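Local coordinates for uncharacterized protein (Bacteroides ovatus, PDB 3P02) that is of unknown function but carries a DUF4973 region of the E-set clan followed by a BT_3044-like C-terminal region, in a single chain rich in beta strand, at residues 66-69 / 70-74; 137-140 / 141-145. One frame throughout, in Å; residues are numbered along the deposited sequence.

Interaction 1: 66-69 / 70-74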
loop_
_atom_site.group_PDB
_atom_site.type_symbol
_atom_site.label_atom_id
_atom_site.label_comp_id
_atom_site.label_asym_id
_atom_site.label_seq_id
_atom_site.Cartn_x
_atom_site.Cartn_y
_atom_site.Cartn_z
ATOM N N LEU A 66 -6.465 7.376 15.545
ATOM C CA LEU A 66 -5.336 6.491 15.290
ATOM C C LEU A 66 -4.711 5.955 16.524
ATOM O O LEU A 66 -4.295 4.787 16.503
ATOM C CB LEU A 66 -4.261 7.151 14.432
ATOM C CG LEU A 66 -4.673 7.433 12.994
ATOM C CD1 LEU A 66 -3.498 8.025 12.236
ATOM C CD2 LEU A 66 -5.250 6.159 12.311
ATOM N N ASP A 67 -4.582 6.779 17.586
ATOM C CA ASP A 67 -3.945 6.256 18.793
ATOM C C ASP A 67 -4.742 5.083 19.349
ATOM O O ASP A 67 -4.149 4.115 19.811
ATOM C CB ASP A 67 -3.752 7.341 19.876
ATOM C CG ASP A 67 -2.739 8.420 19.508
ATOM O OD1 ASP A 67 -1.799 8.122 18.736
ATOM O OD2 ASP A 67 -2.876 9.558 20.006
ATOM N N ILE A 68 -6.070 5.152 19.293
ATOM C CA ILE A 68 -6.930 4.073 19.803
ATOM C C ILE A 68 -6.872 2.860 18.865
ATOM O O ILE A 68 -6.602 1.749 19.338
ATOM C CB ILE A 68 -8.363 4.609 19.987
ATOM C CG1 ILE A 68 -8.353 5.627 21.127
ATOM C CG2 ILE A 68 -9.349 3.460 20.268
ATOM C CD1 ILE A 68 -9.690 6.486 21.196
ATOM N N LEU A 69 -7.100 3.069 17.558
ATOM C CA LEU A 69 -7.055 1.985 16.581
ATOM C C LEU A 69 -5.699 1.257 16.659
ATOM O O LEU A 69 -5.656 0.026 16.712
ATOM C CB LEU A 69 -7.283 2.544 15.158
ATOM C CG LEU A 69 -7.154 1.550 13.997
ATOM C CD1 LEU A 69 -8.369 0.627 13.922
ATOM C CD2 LEU A 69 -6.949 2.288 12.674
ATOM N N ASN A 70 -4.595 2.015 16.696
ATOM C CA ASN A 70 -3.253 1.411 16.754
ATOM C C ASN A 70 -3.086 0.515 17.969
ATOM O O ASN A 70 -2.616 -0.615 17.824
ATOM C CB ASN A 70 -2.188 2.502 16.777
ATOM C CG ASN A 70 -1.911 3.043 15.404
ATOM O OD1 ASN A 70 -2.036 2.334 14.411
ATOM N ND2 ASN A 70 -1.513 4.307 15.326
ATOM N N PHE A 71 -3.470 0.990 19.148
ATOM C CA PHE A 71 -3.277 0.158 20.335
ATOM C C PHE A 71 -4.202 -1.058 20.303
ATOM O O PHE A 71 -3.777 -2.172 20.650
ATOM C CB PHE A 71 -3.456 0.962 21.630
ATOM C CG PHE A 71 -3.014 0.119 22.802
ATOM C CD1 PHE A 71 -1.663 -0.110 23.040
ATOM C CD2 PHE A 71 -3.950 -0.509 23.620
ATOM C CE1 PHE A 71 -1.251 -0.955 24.068
ATOM C CE2 PHE A 71 -3.540 -1.349 24.654
ATOM C CZ PHE A 71 -2.190 -1.576 24.863
ATOM N N GLU A 72 -5.473 -0.839 19.947
ATOM C CA GLU A 72 -6.448 -1.919 19.932
ATOM C C GLU A 72 -6.074 -3.004 18.905
ATOM O O GLU A 72 -6.316 -4.177 19.165
ATOM C CB GLU A 72 -7.872 -1.378 19.701
ATOM C CG GLU A 72 -8.317 -0.518 20.881
ATOM C CD GLU A 72 -9.749 -0.012 20.826
ATOM O OE1 GLU A 72 -10.411 -0.207 19.781
ATOM O OE2 GLU A 72 -10.169 0.668 21.789
ATOM N N LYS A 73 -5.498 -2.625 17.756
ATOM C CA LYS A 73 -5.131 -3.610 16.736
ATOM C C LYS A 73 -3.748 -4.192 16.945
ATOM O O LYS A 73 -3.539 -5.370 16.642
ATOM C CB LYS A 73 -5.205 -3.007 15.317
ATOM C CG LYS A 73 -6.623 -2.709 14.831
ATOM C CD LYS A 73 -7.378 -3.968 14.382
ATOM C CE LYS A 73 -8.851 -3.695 14.171
ATOM N NZ LYS A 73 -9.623 -4.950 13.966
ATOM N N PHE A 74 -2.792 -3.388 17.426
ATOM C CA PHE A 74 -1.404 -3.873 17.500
ATOM C C PHE A 74 -0.767 -3.941 18.866
ATOM O O PHE A 74 0.381 -4.394 18.956
ATOM C CB PHE A 74 -0.528 -2.941 16.621
ATOM C CG PHE A 74 -1.046 -2.750 15.214
ATOM C CD1 PHE A 74 -1.124 -3.825 14.333
ATOM C CD2 PHE A 74 -1.435 -1.486 14.758
ATOM C CE1 PHE A 74 -1.592 -3.654 13.029
ATOM C CE2 PHE A 74 -1.924 -1.314 13.459
ATOM C CZ PHE A 74 -1.986 -2.398 12.593
HETATM O O HOH W 1 -0.691 5.927 17.628
#
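Glu-72 runs alongside Ile-68 one helical turn earlier, and the two side chains point the same way. Glu-72 CB lies 3.4 Å from Ile-68 O. Its CG is next to that same oxygen, because chi1 of -66° turns it back beside its own backbone N. Beyond CG the chain is extended and carries the carboxylate along the isoleucine branch. There Ile-68 CG2 approaches Glu-72 OE2 to 3.3 Å, with Glu-72 CD close behind. The other oxygen, OE1, forms a salt bridge with Arg-141.

The backbone bonds are those of an alpha helix, the segment 65-74, the longer of the two helices in this mainly beta chain. Glu-72 N donates to Ile-68 O at 2.9 Å and Asn-70 N to Leu-66 O at 2.8 Å. The bond from Phe-71 N to Asp-67 O is longer, 3.3 Å, and the donor stands above the carbonyl plane.

Leu-69 CD1 lies 3.9 Å from Lys-73 CG, but each of these residues has a second conformer, so this contact is doubtful. One water joins the exposed Asp-67 to the buried Asn-70: it donates to Asp-67 OD1 at 2.7 Å and accepts from Asn-70 ND2 at 2.9 Å. Asn-70 OD1 accepts from Phe-82 N, so both ends of this buried amide have partners and its rotation is fixed. Leu-66 packs on Ala-123 and Pro-125 of strand 122-130. The helix is therefore held to its surroundings by apolar packing at Leu-66 and by the polar ends of Asn-70 and Glu-72, which reach two separate parts of the chain.

Interaction 2: 137-140 / 141-145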
loop_
_atom_site.group_PDB
_atom_site.type_symbol
_atom_site.label_atom_id
_atom_site.label_comp_id
_atom_site.label_asym_id
_atom_site.label_seq_id
_atom_site.Cartn_x
_atom_site.Cartn_y
_atom_site.Cartn_z
ATOM N N ALA A 137 -21.237 12.581 19.530
ATOM C CA ALA A 137 -20.183 12.115 20.442
ATOM C C ALA A 137 -20.639 10.846 21.179
ATOM O O ALA A 137 -19.905 10.345 22.030
ATOM C CB ALA A 137 -19.860 13.221 21.455
ATOM N N VAL A 138 -21.862 10.362 20.901
ATOM C CA VAL A 138 -22.439 9.178 21.588
ATOM C C VAL A 138 -22.355 7.984 20.657
ATOM O O VAL A 138 -22.855 8.063 19.540
ATOM C CB VAL A 138 -23.901 9.407 22.032
ATOM C CG1 VAL A 138 -24.451 8.184 22.787
ATOM C CG2 VAL A 138 -24.030 10.672 22.875
ATOM N N ASN A 139 -21.739 6.874 21.114
ATOM C CA ASN A 139 -21.605 5.641 20.324
ATOM C C ASN A 139 -21.079 5.941 18.916
ATOM O O ASN A 139 -21.666 5.464 17.947
ATOM C CB ASN A 139 -22.974 4.914 20.247
ATOM C CG ASN A 139 -23.334 4.288 21.563
ATOM O OD1 ASN A 139 -22.457 4.015 22.350
ATOM N ND2 ASN A 139 -24.603 4.018 21.806
ATOM N N PRO A 140 -19.967 6.701 18.765
ATOM C CA PRO A 140 -19.515 7.061 17.403
ATOM C C PRO A 140 -19.091 5.854 16.573
ATOM O O PRO A 140 -19.214 5.870 15.344
ATOM C CB PRO A 140 -18.346 8.013 17.669
ATOM C CG PRO A 140 -17.837 7.601 19.035
ATOM C CD PRO A 140 -19.100 7.311 19.794
ATOM N N ARG A 141 -18.570 4.813 17.232
ATOM C CA ARG A 141 -18.105 3.612 16.548
ATOM C C ARG A 141 -19.306 2.809 15.995
ATOM O O ARG A 141 -19.305 2.427 14.810
ATOM C CB ARG A 141 -17.261 2.777 17.516
ATOM C CG ARG A 141 -16.688 1.487 16.961
ATOM C CD ARG A 141 -15.829 0.820 18.028
ATOM N NE ARG A 141 -14.474 1.353 18.031
ATOM C CZ ARG A 141 -13.523 0.951 18.867
ATOM N NH1 ARG A 141 -13.788 0.044 19.794
ATOM N NH2 ARG A 141 -12.307 1.465 18.793
ATOM N N LYS A 142 -20.319 2.580 16.842
ATOM C CA LYS A 142 -21.518 1.834 16.495
ATOM C C LYS A 142 -22.198 2.440 15.258
ATOM O O LYS A 142 -22.634 1.699 14.369
ATOM C CB LYS A 142 -22.494 1.788 17.681
ATOM C CG LYS A 142 -23.846 1.150 17.359
ATOM C CD LYS A 142 -24.790 1.191 18.546
ATOM C CE LYS A 142 -26.219 0.841 18.158
ATOM N NZ LYS A 142 -26.350 -0.538 17.602
ATOM N N TYR A 143 -22.235 3.779 15.193
ATOM C CA TYR A 143 -22.934 4.485 14.126
ATOM C C TYR A 143 -22.040 4.936 12.986
ATOM O O TYR A 143 -22.495 5.739 12.175
ATOM C CB TYR A 143 -23.697 5.668 14.706
ATOM C CG TYR A 143 -24.813 5.206 15.611
ATOM C CD1 TYR A 143 -25.898 4.487 15.105
ATOM C CD2 TYR A 143 -24.768 5.445 16.982
ATOM C CE1 TYR A 143 -26.903 4.008 15.943
ATOM C CE2 TYR A 143 -25.773 4.983 17.826
ATOM C CZ TYR A 143 -26.835 4.257 17.304
ATOM O OH TYR A 143 -27.833 3.808 18.133
ATOM N N TYR A 144 -20.819 4.393 12.877
ATOM C CA TYR A 144 -19.895 4.646 11.774
ATOM C C TYR A 144 -19.709 6.142 11.482
ATOM O O TYR A 144 -19.693 6.541 10.308
ATOM C CB TYR A 144 -20.367 3.908 10.492
ATOM C CG TYR A 144 -20.730 2.460 10.720
ATOM C CD1 TYR A 144 -19.746 1.480 10.797
ATOM C CD2 TYR A 144 -22.053 2.074 10.912
ATOM C CE1 TYR A 144 -20.072 0.146 11.057
ATOM C CE2 TYR A 144 -22.390 0.746 11.171
ATOM C CZ TYR A 144 -21.398 -0.219 11.221
ATOM O OH TYR A 144 -21.729 -1.536 11.461
ATOM N N ARG A 145 -19.474 6.958 12.524
ATOM C CA ARG A 145 -19.241 8.382 12.293
ATOM C C ARG A 145 -17.845 8.663 11.729
ATOM O O ARG A 145 -17.653 9.731 11.147
ATOM C CB ARG A 145 -19.385 9.209 13.591
ATOM C CG ARG A 145 -20.698 9.090 14.310
ATOM C CD ARG A 145 -21.920 9.391 13.467
ATOM N NE ARG A 145 -23.067 9.244 14.363
ATOM C CZ ARG A 145 -24.287 8.868 14.003
ATOM N NH1 ARG A 145 -24.568 8.634 12.722
ATOM N NH2 ARG A 145 -25.223 8.675 14.925
HETATM O O HOH W 2 -23.561 9.298 17.279
#
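Asn-139 and Pro-140 offer their carbonyl oxygens to the backbone that follows. Tyr-143 N donates to Asn-139 O in a long bond of 3.3 Å. Arg-145 N donates to Pro-140 O at 3.0 Å, in the carbonyl plane and nearly straight at 174°.

These bonds overlap a type I beta turn from Arg-141 to Tyr-144, closed by Tyr-144 N to Arg-141 O. The turn lies in the surface loop that joins the antiparallel strands 122-130 and 146-154.

Most of the apolar contacts involve Tyr-143. Asn-139 CB lies against the CD2-CE2 bond of the Tyr-143 ring, 3.7 Å from CE2. With CG anti to the carbonyl carbon (chi1 -66°), the ring lies on the Asn-139 side. Lys-142 CG lies over one face of the ring. Tyr-143 CB sits 3.3 Å above the guanidinium plane of Arg-145, over its centre. Arg-145 CG packs against Pro-140, 3.9 Å from its CA.

The polar ends reach further. Water 2 donates to Val-138 O at 2.7 Å and accepts from Arg-145 NH2 at 2.9 Å, at the edge of the guanidinium and in its plane. Arg-145 also donates to Ile-13 O and Phe-9 O, while Tyr-143 OH bonds to Asp-6 OD1.

Interactions 1 and 2 follow in series along the chain, and their centres are about 17 Å apart. They meet through one long side chain. Arg-141 reaches out from the 137-145 loop to helix 65-74, where its NH2 forms a salt bridge with Glu-72 OE1 at 2.7 Å. The same NH2 lies 3.9 Å from Ile-68 CG2, so the guanidinium touches both members of the Ile-68 and Glu-72 pair. The bridge ties the helix to the loop between strands 122-130 and 146-154. Several of the loop's other polar contacts lead to residues near the N-terminus, such as Asp-6, Phe-9 and Ile-13. No active site or ligand is known here to which either contact could be related.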